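Local coordinates for odorant-binding protein 2a (Homo sapiens, PDB 4RUN), which binds and carries small hydrophobic odorants, with higher affinity for aldehydes and large fatty acids, at residues G45-T50 / G73-Y78; F51-E56 / I60-L65; Q87-P90 / Y95-Y98; E127-V132 / E140-P145. The protein carries 2 engineered substitutions. One frame throughout, in Å; residues are numbered along the deposited sequence.

Contact 1: residues G45-T50 / G73-Y78; sequences GNLEAT and GKFSAY
Leu47 and Phe75 make the side-chain contact between residues 45-50 and 73-78, and it is wholly apolar. One branch of the leucine does most of the touching: its CD1 methyl lies 3.7 Å from both CE2 and CZ of Phe75, straddling that bond at the outer end of the ring. Leu47 CG follows behind, 4.1 Å from Phe75 CE2. The methyl comes in obliquely, so that it rests neither squarely on the ring face nor in line with its edge. Both residues point at the other strand from the backbone outward, and their first torsions (chi1 -57° in Leu47, -62° in Phe75) place CG beside the backbone N; the two strands are not hydrogen-bonded partners.

This is interior packing of the lipocalin beta-barrel. Strand 58-66 follows strand 47-55 as its hairpin partner, pairing through Leu47 with Met66 and Ala49 with Ile64, whereas strand 74-77 pairs with strand 82-88. The Leu47-Phe75 contact thus spans two non-adjacent strands, and Ile10, from the segment leading into the first strand, packs on both side chains.

The polar element is slight. The carbonyl O of Gly45 lies at the ring edge, close to the ring plane, 4.2 Å from Phe75 CE2. Gly45 itself belongs to the loop leading into strand 47-55. No hydrogen bond links the two segments, and only 90 Å² of surface is buried between them; several backbone groups pair with other strands, as Glu48 does with Thr40.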
loop_
_atom_site.group_PDB
_atom_site.type_symbol
_atom_site.label_atom_id
_atom_site.label_comp_id
_atom_site.label_asym_id
_atom_site.label_seq_id
_atom_site.Cartn_x
_atom_site.Cartn_y
_atom_site.Cartn_z
ATOM N N GLY A 45 -1.067 18.752 -8.072
ATOM C CA GLY A 45 -1.721 17.644 -7.378
ATOM C C GLY A 45 -0.956 16.329 -7.422
ATOM O O GLY A 45 -1.235 15.430 -6.629
ATOM N N ASN A 46 0.006 16.209 -8.342
ATOM C CA ASN A 46 0.766 14.974 -8.524
ATOM C C ASN A 46 1.658 14.694 -7.338
ATOM O O ASN A 46 2.227 15.613 -6.734
ATOM C CB ASN A 46 1.635 15.027 -9.785
ATOM C CG ASN A 46 0.818 15.135 -11.052
ATOM O OD1 ASN A 46 -0.270 15.703 -11.047
ATOM N ND2 ASN A 46 1.339 14.590 -12.142
ATOM N N LEU A 47 1.796 13.410 -7.029
ATOM C CA LEU A 47 2.523 12.982 -5.850
ATOM C C LEU A 47 3.610 11.987 -6.193
ATOM O O LEU A 47 3.726 11.513 -7.322
ATOM C CB LEU A 47 1.563 12.352 -4.848
ATOM C CG LEU A 47 0.399 13.219 -4.380
ATOM C CD1 LEU A 47 -0.466 12.430 -3.413
ATOM C CD2 LEU A 47 0.896 14.515 -3.745
ATOM N N GLU A 48 4.414 11.687 -5.187
ATOM C CA GLU A 48 5.468 10.728 -5.315
ATOM C C GLU A 48 5.621 10.042 -3.987
ATOM O O GLU A 48 5.712 10.704 -2.953
ATOM C CB GLU A 48 6.745 11.449 -5.662
ATOM C CG GLU A 48 7.946 10.555 -5.846
ATOM C CD GLU A 48 9.170 11.388 -6.078
ATOM O OE1 GLU A 48 9.605 12.062 -5.127
ATOM O OE2 GLU A 48 9.660 11.404 -7.220
ATOM N N ALA A 49 5.628 8.713 -4.026
ATOM C CA ALA A 49 5.815 7.905 -2.839
ATOM C C ALA A 49 7.156 7.203 -2.952
ATOM O O ALA A 49 7.471 6.644 -3.994
ATOM C CB ALA A 49 4.690 6.890 -2.715
ATOM N N THR A 50 7.929 7.220 -1.870
ATOM C CA THR A 50 9.240 6.561 -1.827
ATOM C C THR A 50 9.288 5.612 -0.640
ATOM O O THR A 50 8.875 5.978 0.452
ATOM C CB THR A 50 10.412 7.569 -1.743
ATOM O OG1 THR A 50 10.186 8.521 -0.695
ATOM C CG2 THR A 50 10.566 8.302 -3.049
ATOM N N GLY A 73 -8.809 11.078 -3.885
ATOM C CA GLY A 73 -8.458 9.777 -3.322
ATOM C C GLY A 73 -8.005 8.759 -4.355
ATOM O O GLY A 73 -7.344 7.792 -4.000
ATOM N N LYS A 74 -8.345 8.983 -5.627
ATOM C CA LYS A 74 -7.958 8.100 -6.729
ATOM C C LYS A 74 -6.760 8.668 -7.512
ATOM O O LYS A 74 -6.787 9.819 -7.956
ATOM C CB LYS A 74 -9.150 7.892 -7.668
ATOM C CG LYS A 74 -8.877 7.039 -8.900
ATOM C CD LYS A 74 -10.082 7.063 -9.820
ATOM C CE LYS A 74 -9.781 6.455 -11.176
ATOM N NZ LYS A 74 -10.739 6.983 -12.185
ATOM N N PHE A 75 -5.721 7.849 -7.673
ATOM C CA PHE A 75 -4.516 8.223 -8.415
ATOM C C PHE A 75 -4.141 7.143 -9.408
ATOM O O PHE A 75 -4.669 6.034 -9.360
ATOM C CB PHE A 75 -3.335 8.400 -7.477
ATOM C CG PHE A 75 -3.514 9.490 -6.482
ATOM C CD1 PHE A 75 -4.166 9.249 -5.283
ATOM C CD2 PHE A 75 -3.002 10.754 -6.728
ATOM C CE1 PHE A 75 -4.310 10.259 -4.346
ATOM C CE2 PHE A 75 -3.145 11.769 -5.805
ATOM C CZ PHE A 75 -3.799 11.522 -4.612
ATOM N N SER A 76 -3.211 7.477 -10.297
ATOM C CA SER A 76 -2.708 6.533 -11.283
ATOM C C SER A 76 -1.187 6.573 -11.318
ATOM O O SER A 76 -0.578 7.604 -11.022
ATOM C CB SER A 76 -3.291 6.843 -12.667
ATOM O OG SER A 76 -2.942 8.136 -13.091
ATOM N N ALA A 77 -0.582 5.452 -11.694
ATOM C CA ALA A 77 0.873 5.343 -11.751
ATOM C C ALA A 77 1.290 4.497 -12.933
ATOM O O ALA A 77 0.494 3.713 -13.451
ATOM C CB ALA A 77 1.407 4.746 -10.468
ATOM N N TYR A 78 2.547 4.672 -13.348
ATOM C CA TYR A 78 3.115 3.968 -14.485
ATOM C C TYR A 78 2.229 4.138 -15.722
ATOM O O TYR A 78 1.801 3.156 -16.329
ATOM C CB TYR A 78 3.306 2.482 -14.158
ATOM C CG TYR A 78 3.971 2.186 -12.818
ATOM C CD1 TYR A 78 5.331 2.387 -12.627
ATOM C CD2 TYR A 78 3.241 1.661 -11.759
ATOM C CE1 TYR A 78 5.939 2.093 -11.409
ATOM C CE2 TYR A 78 3.838 1.361 -10.543
ATOM C CZ TYR A 78 5.185 1.581 -10.371
ATOM O OH TYR A 78 5.773 1.281 -9.156
#

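Contact 2: residues F51-E56 / I60-L65; sequences FTFMRE and IQKKIL. With FLC (citrate anion), chain C.
Lys62 runs along two phenylalanine rings of the facing strand before its amine meets a bound citrate. Its CB sits over one face of Phe51, 3.8 Å from the ring centroid and 21° off the normal, a CH-pi contact. CG touches the same ring at CE2 and also reaches the edge of Phe53, 3.9 Å from its CE1. A bend at chi2 (-76°) then turns the chain off the rings: CD and CE pass citrate OA2, and NZ hydrogen-bonds citrate OG2 at 3.2 Å. Arg55 grips the same anion from the other strand, NH2 donating to the citrate hydroxyl OHB at 3.0 Å, while its NE is held by the carbonyl of Arg29. Phe53 CE2 stands over one face of the guanidinium. Ile60 lies with CB over the face of Phe53 and extends CD1 to 3.5 Å from Arg55 NH1. Behind these side chains, Phe51 pairs with Lys62 and Phe53 with Ile60 through two backbone hydrogen bonds each; Lys62 N to Phe51 O measures 2.9 Å. The citrate, probably from the crystallisation liquor and also bound by Tyr78 and Lys82, lies beside an antiparallel beta-hairpin of the lipocalin barrel, consistent with an anion lodged in the calyx.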
loop_
_atom_site.group_PDB
_atom_site.type_symbol
_atom_site.label_atom_id
_atom_site.label_comp_id
_atom_site.label_asym_id
_atom_site.label_seq_id
_atom_site.Cartn_x
_atom_site.Cartn_y
_atom_site.Cartn_z
ATOM N N PHE A 51 9.756 4.387 -0.866
ATOM C CA PHE A 51 9.877 3.394 0.201
ATOM C C PHE A 51 10.764 2.240 -0.248
ATOM O O PHE A 51 11.128 2.131 -1.419
ATOM C CB PHE A 51 8.511 2.840 0.605
ATOM C CG PHE A 51 7.774 2.188 -0.518
ATOM C CD1 PHE A 51 6.972 2.939 -1.361
ATOM C CD2 PHE A 51 7.876 0.820 -0.738
ATOM C CE1 PHE A 51 6.289 2.344 -2.404
ATOM C CE2 PHE A 51 7.194 0.213 -1.782
ATOM C CZ PHE A 51 6.402 0.979 -2.619
ATOM N N THR A 52 11.114 1.385 0.707
ATOM C CA THR A 52 11.886 0.187 0.431
ATOM C C THR A 52 11.229 -0.992 1.115
ATOM O O THR A 52 10.462 -0.817 2.063
ATOM C CB THR A 52 13.337 0.327 0.928
ATOM O OG1 THR A 52 13.369 0.409 2.356
ATOM C CG2 THR A 52 13.977 1.569 0.349
ATOM N N PHE A 53 11.516 -2.188 0.629
ATOM C CA PHE A 53 11.036 -3.398 1.278
ATOM C C PHE A 53 11.920 -4.571 0.920
ATOM O O PHE A 53 12.647 -4.522 -0.063
ATOM C CB PHE A 53 9.595 -3.696 0.890
ATOM C CG PHE A 53 9.394 -3.980 -0.567
ATOM C CD1 PHE A 53 9.102 -2.953 -1.449
ATOM C CD2 PHE A 53 9.463 -5.275 -1.050
ATOM C CE1 PHE A 53 8.899 -3.207 -2.786
ATOM C CE2 PHE A 53 9.274 -5.533 -2.391
ATOM C CZ PHE A 53 8.990 -4.496 -3.259
ATOM N N MET A 54 11.870 -5.614 1.740
ATOM C CA MET A 54 12.671 -6.801 1.505
ATOM C C MET A 54 11.795 -7.887 0.921
ATOM O O MET A 54 10.755 -8.209 1.453
ATOM C CB MET A 54 13.309 -7.320 2.797
ATOM C CG MET A 54 14.305 -6.380 3.462
ATOM S SD MET A 54 15.873 -6.344 2.612
ATOM C CE MET A 54 16.341 -8.073 2.669
ATOM N N ARG A 55 12.253 -8.455 -0.173
ATOM C CA ARG A 55 11.592 -9.564 -0.800
ATOM C C ARG A 55 12.638 -10.676 -0.789
ATOM O O ARG A 55 13.570 -10.671 -1.598
ATOM C CB ARG A 55 11.175 -9.147 -2.207
ATOM C CG ARG A 55 10.240 -10.097 -2.919
ATOM C CD ARG A 55 9.961 -9.615 -4.341
ATOM N NE ARG A 55 8.802 -8.737 -4.438
ATOM C CZ ARG A 55 8.636 -7.771 -5.344
ATOM N NH1 ARG A 55 9.574 -7.499 -6.240
ATOM N NH2 ARG A 55 7.516 -7.040 -5.336
ATOM N N GLU A 56 12.488 -11.601 0.157
ATOM C CA GLU A 56 13.512 -12.607 0.478
ATOM C C GLU A 56 14.749 -11.884 1.005
ATOM O O GLU A 56 14.619 -11.050 1.886
ATOM C CB GLU A 56 13.790 -13.515 -0.721
ATOM C CG GLU A 56 12.546 -14.257 -1.178
ATOM C CD GLU A 56 12.613 -14.732 -2.616
ATOM O OE1 GLU A 56 12.901 -13.866 -3.461
ATOM O OE2 GLU A 56 12.375 -15.940 -2.904
ATOM N N ILE A 60 14.503 -3.937 -2.043
ATOM C CA ILE A 60 13.958 -3.324 -3.244
ATOM C C ILE A 60 13.497 -1.893 -2.977
ATOM O O ILE A 60 12.799 -1.615 -2.005
ATOM C CB ILE A 60 12.844 -4.194 -3.847
ATOM C CG1 ILE A 60 13.453 -5.476 -4.413
ATOM C CG2 ILE A 60 12.122 -3.459 -4.968
ATOM C CD1 ILE A 60 12.509 -6.642 -4.445
ATOM N N GLN A 61 13.928 -0.995 -3.856
ATOM C CA GLN A 61 13.683 0.421 -3.738
ATOM C C GLN A 61 12.609 0.824 -4.718
ATOM O O GLN A 61 12.647 0.399 -5.870
ATOM C CB GLN A 61 14.977 1.128 -4.118
ATOM C CG GLN A 61 15.042 2.591 -3.746
ATOM C CD GLN A 61 16.367 2.946 -3.106
ATOM O OE1 GLN A 61 17.425 2.504 -3.555
ATOM N NE2 GLN A 61 16.314 3.737 -2.041
ATOM N N LYS A 62 11.667 1.647 -4.264
ATOM C CA LYS A 62 10.560 2.101 -5.090
ATOM C C LYS A 62 10.426 3.605 -4.967
ATOM O O LYS A 62 10.735 4.190 -3.934
ATOM C CB LYS A 62 9.255 1.435 -4.661
ATOM C CG LYS A 62 9.153 -0.040 -5.010
ATOM C CD LYS A 62 8.871 -0.256 -6.490
ATOM C CE LYS A 62 9.198 -1.680 -6.914
ATOM N NZ LYS A 62 9.033 -1.896 -8.380
ATOM N N LYS A 63 9.974 4.220 -6.047
ATOM C CA LYS A 63 9.783 5.660 -6.121
ATOM C C LYS A 63 8.724 5.848 -7.180
ATOM O O LYS A 63 9.001 5.723 -8.370
ATOM C CB LYS A 63 11.081 6.367 -6.507
ATOM C CG LYS A 63 10.990 7.884 -6.630
ATOM C CD LYS A 63 12.383 8.486 -6.728
ATOM C CE LYS A 63 12.338 9.992 -6.905
ATOM N NZ LYS A 63 13.696 10.603 -6.978
ATOM N N ILE A 64 7.504 6.123 -6.739
ATOM C CA ILE A 64 6.354 6.018 -7.611
ATOM C C ILE A 64 5.699 7.358 -7.826
ATOM O O ILE A 64 5.219 7.975 -6.889
ATOM C CB ILE A 64 5.309 5.063 -7.029
ATOM C CG1 ILE A 64 5.935 3.687 -6.834
ATOM C CG2 ILE A 64 4.089 4.987 -7.948
ATOM C CD1 ILE A 64 5.006 2.680 -6.196
ATOM N N LEU A 65 5.672 7.779 -9.082
ATOM C CA LEU A 65 4.904 8.926 -9.492
ATOM C C LEU A 65 3.424 8.550 -9.488
ATOM O O LEU A 65 3.016 7.615 -10.184
ATOM C CB LEU A 65 5.358 9.356 -10.882
ATOM C CG LEU A 65 4.644 10.533 -11.540
ATOM C CD1 LEU A 65 4.582 11.735 -10.612
ATOM C CD2 LEU A 65 5.320 10.883 -12.856
HETATM C CAC FLC C . 4.899 -2.044 -7.001
HETATM C CA FLC C . 4.281 -3.385 -6.630
HETATM C CB FLC C . 4.919 -4.589 -7.329
HETATM C CBC FLC C . 4.109 -5.838 -7.010
HETATM C CG FLC C . 4.891 -4.445 -8.854
HETATM C CGC FLC C . 6.137 -3.914 -9.555
HETATM O OA1 FLC C . 4.237 -1.209 -7.666
HETATM O OA2 FLC C . 6.063 -1.803 -6.616
HETATM O OB1 FLC C . 2.980 -5.989 -7.545
HETATM O OB2 FLC C . 4.591 -6.703 -6.241
HETATM O OG1 FLC C . 6.991 -4.736 -9.987
HETATM O OG2 FLC C . 6.230 -2.671 -9.727
HETATM O OHB FLC C . 6.269 -4.779 -6.875
#

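Contact 3: residues Q87-P90 / Y95-Y98; sequences QELP and YVFY
Gln87 and Val96 form an antiparallel hydrogen-bonded pair, N of Gln87 to O of Val96 at 3.0 Å and N of Val96 to O of Gln87 at 2.7 Å, and Glu88 and Tyr95 follow as the non-hydrogen-bonded pair. At that second pair the aromatic ring lies under the acidic side chain. Glu88 CG stands over one face of Tyr95, 4.1 Å from the ring centroid and 27° off its normal, so its contact is CH-pi. The extended chain then carries the carboxylate on past the phenol, its plane turned just 10° from that of the ring. Glu88 OE2 remains 4.0 Å from Tyr95 OH, and the two are not hydrogen-bonded. At its root the tyrosine meets backbone: CB lies 3.3 Å from Gln87 O, which looks obliquely at the ring. On a different side of the hairpin, with CG of Leu89 opposite the backbone N (chi1 -176°), the CD1 branch of Leu89 reaches Val96 CG2 at 3.9 Å. The amide of Gln87 brushes CB of Tyr98.

The hairpin of strands 82-88 and 95-103 is part of the lipocalin barrel. Helix 122-134 covers Leu89 and Val96, with Leu131 touching both, while strand 106-115 continues the sheet beyond Tyr95 through Val114. The Tyr95 ring meets Trp14 of the first strand with the two planes nearly perpendicular.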
loop_
_atom_site.group_PDB
_atom_site.type_symbol
_atom_site.label_atom_id
_atom_site.label_comp_id
_atom_site.label_asym_id
_atom_site.label_seq_id
_atom_site.Cartn_x
_atom_site.Cartn_y
_atom_site.Cartn_z
ATOM N N GLN A 87 -8.594 5.284 0.855
ATOM C CA GLN A 87 -9.905 5.354 1.499
ATOM C C GLN A 87 -9.727 5.357 3.008
ATOM O O GLN A 87 -8.861 4.666 3.538
ATOM C CB GLN A 87 -10.769 4.156 1.121
ATOM C CG GLN A 87 -10.888 3.875 -0.371
ATOM C CD GLN A 87 -11.567 2.540 -0.643
ATOM O OE1 GLN A 87 -12.360 2.055 0.177
ATOM N NE2 GLN A 87 -11.264 1.940 -1.796
ATOM N N GLU A 88 -10.554 6.139 3.688
ATOM C CA GLU A 88 -10.563 6.172 5.140
ATOM C C GLU A 88 -11.088 4.812 5.611
ATOM O O GLU A 88 -12.016 4.262 5.018
ATOM C CB GLU A 88 -11.384 7.374 5.648
ATOM C CG GLU A 88 -10.677 8.128 6.762
ATOM C CD GLU A 88 -11.206 9.534 6.992
ATOM O OE1 GLU A 88 -11.941 10.055 6.136
ATOM O OE2 GLU A 88 -10.901 10.115 8.051
ATOM N N LEU A 89 -10.421 4.219 6.598
ATOM C CA LEU A 89 -10.882 2.967 7.180
ATOM C C LEU A 89 -11.732 3.341 8.401
ATOM O O LEU A 89 -11.199 3.729 9.449
ATOM C CB LEU A 89 -9.711 2.075 7.574
ATOM C CG LEU A 89 -10.087 0.686 8.103
ATOM C CD1 LEU A 89 -10.904 -0.106 7.082
ATOM C CD2 LEU A 89 -8.829 -0.084 8.482
ATOM N N PRO A 90 -13.063 3.238 8.269
ATOM C CA PRO A 90 -13.951 3.699 9.338
ATOM C C PRO A 90 -13.757 3.030 10.704
ATOM O O PRO A 90 -13.446 1.839 10.789
ATOM C CB PRO A 90 -15.344 3.386 8.788
ATOM C CG PRO A 90 -15.176 3.321 7.311
ATOM C CD PRO A 90 -13.820 2.716 7.113
ATOM N N TYR A 95 -6.062 4.376 7.033
ATOM C CA TYR A 95 -6.617 4.391 5.697
ATOM C C TYR A 95 -6.301 3.057 5.039
ATOM O O TYR A 95 -5.431 2.319 5.508
ATOM C CB TYR A 95 -5.973 5.498 4.881
ATOM C CG TYR A 95 -6.392 6.907 5.212
ATOM C CD1 TYR A 95 -5.821 7.597 6.273
ATOM C CD2 TYR A 95 -7.311 7.572 4.419
ATOM C CE1 TYR A 95 -6.178 8.910 6.548
ATOM C CE2 TYR A 95 -7.682 8.872 4.686
ATOM C CZ TYR A 95 -7.112 9.543 5.749
ATOM O OH TYR A 95 -7.484 10.850 6.013
ATOM N N VAL A 96 -6.992 2.778 3.940
ATOM C CA VAL A 96 -6.666 1.641 3.086
ATOM C C VAL A 96 -6.144 2.124 1.744
ATOM O O VAL A 96 -6.703 3.033 1.146
ATOM C CB VAL A 96 -7.878 0.746 2.853
ATOM C CG1 VAL A 96 -7.559 -0.338 1.836
ATOM C CG2 VAL A 96 -8.304 0.135 4.171
ATOM N N PHE A 97 -5.052 1.511 1.300
ATOM C CA PHE A 97 -4.422 1.829 0.036
ATOM C C PHE A 97 -4.691 0.633 -0.854
ATOM O O PHE A 97 -4.102 -0.426 -0.688
ATOM C CB PHE A 97 -2.936 2.038 0.280
ATOM C CG PHE A 97 -2.125 2.283 -0.945
ATOM C CD1 PHE A 97 -1.641 1.212 -1.708
ATOM C CD2 PHE A 97 -1.763 3.573 -1.295
ATOM C CE1 PHE A 97 -0.851 1.439 -2.819
ATOM C CE2 PHE A 97 -0.970 3.803 -2.402
ATOM C CZ PHE A 97 -0.513 2.735 -3.166
ATOM N N TYR A 98 -5.618 0.807 -1.778
ATOM C CA TYR A 98 -6.090 -0.265 -2.641
ATOM C C TYR A 98 -5.521 0.002 -4.020
ATOM O O TYR A 98 -5.578 1.140 -4.483
ATOM C CB TYR A 98 -7.624 -0.242 -2.650
ATOM C CG TYR A 98 -8.288 -1.368 -3.402
ATOM C CD1 TYR A 98 -8.025 -2.699 -3.084
ATOM C CD2 TYR A 98 -9.217 -1.104 -4.422
ATOM C CE1 TYR A 98 -8.645 -3.740 -3.777
ATOM C CE2 TYR A 98 -9.848 -2.136 -5.120
ATOM C CZ TYR A 98 -9.560 -3.456 -4.796
ATOM O OH TYR A 98 -10.189 -4.477 -5.481
#

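Contact 4: residues E127-V132 / E140-P145; sequences EFKKLV and EDIFMP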
loop_
_atom_site.group_PDB
_atom_site.type_symbol
_atom_site.label_atom_id
_atom_site.label_comp_id
_atom_site.label_asym_id
_atom_site.label_seq_id
_atom_site.Cartn_x
_atom_site.Cartn_y
_atom_site.Cartn_z
ATOM N N GLU A 127 -10.994 -4.394 11.072
ATOM C CA GLU A 127 -11.760 -3.589 10.113
ATOM C C GLU A 127 -11.174 -3.738 8.713
ATOM O O GLU A 127 -11.914 -3.801 7.730
ATOM C CB GLU A 127 -11.763 -2.111 10.503
ATOM C CG GLU A 127 -12.559 -1.812 11.747
ATOM C CD GLU A 127 -14.005 -2.228 11.611
ATOM O OE1 GLU A 127 -14.477 -2.955 12.517
ATOM O OE2 GLU A 127 -14.662 -1.832 10.616
ATOM N N PHE A 128 -9.843 -3.801 8.653
ATOM C CA PHE A 128 -9.131 -4.055 7.423
ATOM C C PHE A 128 -9.548 -5.379 6.807
ATOM O O PHE A 128 -9.846 -5.447 5.629
ATOM C CB PHE A 128 -7.646 -4.086 7.700
ATOM C CG PHE A 128 -6.811 -4.318 6.479
ATOM C CD1 PHE A 128 -6.830 -3.403 5.447
ATOM C CD2 PHE A 128 -5.983 -5.428 6.375
ATOM C CE1 PHE A 128 -6.047 -3.586 4.329
ATOM C CE2 PHE A 128 -5.192 -5.620 5.253
ATOM C CZ PHE A 128 -5.228 -4.688 4.230
ATOM N N LYS A 129 -9.581 -6.423 7.623
ATOM C CA LYS A 129 -10.005 -7.744 7.179
ATOM C C LYS A 129 -11.431 -7.699 6.642
ATOM O O LYS A 129 -11.693 -8.179 5.547
ATOM C CB LYS A 129 -9.906 -8.709 8.351
ATOM C CG LYS A 129 -10.404 -10.116 8.111
ATOM C CD LYS A 129 -10.092 -10.948 9.352
ATOM C CE LYS A 129 -11.064 -12.097 9.552
ATOM N NZ LYS A 129 -11.036 -12.594 10.959
ATOM N N LYS A 130 -12.346 -7.143 7.429
ATOM C CA LYS A 130 -13.753 -6.966 7.014
ATOM C C LYS A 130 -13.869 -6.258 5.673
ATOM O O LYS A 130 -14.622 -6.681 4.809
ATOM C CB LYS A 130 -14.524 -6.138 8.050
ATOM C CG LYS A 130 -14.776 -6.829 9.369
ATOM C CD LYS A 130 -15.081 -5.784 10.436
ATOM C CE LYS A 130 -15.922 -6.349 11.572
ATOM N NZ LYS A 130 -15.533 -5.742 12.874
ATOM N N LEU A 131 -13.148 -5.154 5.519
ATOM C CA LEU A 131 -13.216 -4.381 4.285
ATOM C C LEU A 131 -12.606 -5.178 3.127
ATOM O O LEU A 131 -13.121 -5.198 2.009
ATOM C CB LEU A 131 -12.503 -3.042 4.458
ATOM C CG LEU A 131 -12.333 -2.169 3.201
ATOM C CD1 LEU A 131 -12.177 -0.697 3.585
ATOM C CD2 LEU A 131 -11.165 -2.631 2.326
ATOM N N VAL A 132 -11.501 -5.835 3.415
ATOM C CA VAL A 132 -10.828 -6.686 2.449
ATOM C C VAL A 132 -11.754 -7.775 1.901
ATOM O O VAL A 132 -11.794 -7.997 0.694
ATOM C CB VAL A 132 -9.540 -7.268 3.083
ATOM C CG1 VAL A 132 -9.140 -8.597 2.460
ATOM C CG2 VAL A 132 -8.425 -6.250 2.949
ATOM N N GLU A 140 -7.003 -15.107 4.821
ATOM C CA GLU A 140 -5.847 -15.971 4.975
ATOM C C GLU A 140 -4.704 -15.489 4.091
ATOM O O GLU A 140 -3.573 -15.923 4.258
ATOM C CB GLU A 140 -6.248 -17.419 4.627
ATOM C CG GLU A 140 -6.402 -17.691 3.140
ATOM C CD GLU A 140 -7.525 -18.667 2.851
ATOM O OE1 GLU A 140 -8.655 -18.230 2.536
ATOM O OE2 GLU A 140 -7.272 -19.881 2.962
ATOM N N ASP A 141 -5.001 -14.599 3.149
ATOM C CA ASP A 141 -3.962 -13.939 2.377
ATOM C C ASP A 141 -3.599 -12.555 2.978
ATOM O O ASP A 141 -3.056 -11.698 2.269
ATOM C CB ASP A 141 -4.399 -13.756 0.923
ATOM C CG ASP A 141 -4.704 -15.073 0.219
ATOM O OD1 ASP A 141 -3.869 -16.000 0.263
ATOM O OD2 ASP A 141 -5.790 -15.183 -0.381
ATOM N N ILE A 142 -3.929 -12.315 4.252
ATOM C CA ILE A 142 -3.516 -11.083 4.920
ATOM C C ILE A 142 -2.253 -11.361 5.713
ATOM O O ILE A 142 -2.213 -12.260 6.534
ATOM C CB ILE A 142 -4.582 -10.505 5.876
ATOM C CG1 ILE A 142 -5.858 -10.169 5.106
ATOM C CG2 ILE A 142 -4.041 -9.258 6.583
ATOM C CD1 ILE A 142 -6.982 -9.634 5.965
ATOM N N PHE A 143 -1.232 -10.556 5.480
ATOM C CA PHE A 143 0.063 -10.751 6.107
ATOM C C PHE A 143 0.576 -9.372 6.522
ATOM O O PHE A 143 0.121 -8.334 6.015
ATOM C CB PHE A 143 0.998 -11.530 5.155
ATOM C CG PHE A 143 1.389 -10.779 3.914
ATOM C CD1 PHE A 143 0.618 -10.864 2.761
ATOM C CD2 PHE A 143 2.551 -10.012 3.882
ATOM C CE1 PHE A 143 0.995 -10.181 1.610
ATOM C CE2 PHE A 143 2.934 -9.327 2.734
ATOM C CZ PHE A 143 2.160 -9.414 1.596
ATOM N N MET A 144 1.479 -9.364 7.491
ATOM C CA MET A 144 1.905 -8.126 8.120
ATOM C C MET A 144 3.407 -8.014 8.105
ATOM O O MET A 144 4.103 -8.590 8.948
ATOM C CB MET A 144 1.374 -8.073 9.544
ATOM C CG MET A 144 -0.137 -8.229 9.603
ATOM S SD MET A 144 -0.573 -8.824 11.228
ATOM C CE MET A 144 -0.024 -7.442 12.231
ATOM N N PRO A 145 3.930 -7.265 7.139
ATOM C CA PRO A 145 5.384 -7.256 7.076
ATOM C C PRO A 145 6.023 -6.504 8.232
ATOM O O PRO A 145 5.371 -5.698 8.882
ATOM C CB PRO A 145 5.678 -6.584 5.737
ATOM C CG PRO A 145 4.471 -5.780 5.432
ATOM C CD PRO A 145 3.304 -6.494 6.055
#
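Phe128 presents its ring edge to Ile142: CE2 of the phenylalanine and CG2 of the isoleucine are 4.0 Å apart, the methyl lying near the ring plane. One face of the same ring is taken by Val132, one helical turn further on, whose CG2 sits 3.7 Å above the plane and over its centre. The phenylalanine and isoleucine side chains run antiparallel where they overlap, and the ring also packs on Ala18 and Val96 of the barrel. The other flat group, the carboxylate of Glu127, stands apart from the contact; Lys130 NZ forms a salt bridge with its OE1 at 3.0 Å, from 37° out of the carboxylate plane.

Ile142 uses both its branches. While CG2 goes to the phenylalanine, the extended CG1 arm (chi2 178°) carries CD1 onto the helix surface, 3.8 Å from CA of Lys129 and 3.9 Å from its CB. The same CD1 lies 4.2 Å from Val132 CG1. The lysine lies roughly perpendicular to the isoleucine, and its aliphatic base does the packing while its amine continues outward to long, weak ion pairs with Glu126 and Glu139.

Helix 122-134 lies against the outside of the beta-barrel, as the C-terminal helix of lipocalins does. Residues 142-143 pair weakly with strand 12-21, Phe143 bonding to Met19, and Val20 of that strand touches both Ile142 and Val132. With no hydrogen bond or salt bridge across, the helix and the 140-145 segment meet through apolar packing, so the contact probably depends on fit and on burial of hydrophobic surface.

Contacts 2 and 3 are hairpin pairings held by backbone hydrogen bonds; contacts 1 and 4 join elements that do not pair and rely on apolar side chains. Contact 1 is buried, contacts 2, 3 and 4 only partly so. Contacts 1 and 2 share strand 47-55 and touch again where Tyr78 OH packs on Ile64 CG1, yet one is aliphatic-aromatic packing and the other adds basic groups around an anion. Across the chain's centre from contact 2, contacts 3 and 4 meet where Leu89 packs on Leu131 of helix 122-134, joining a barrel hairpin to the helix on its outer surface.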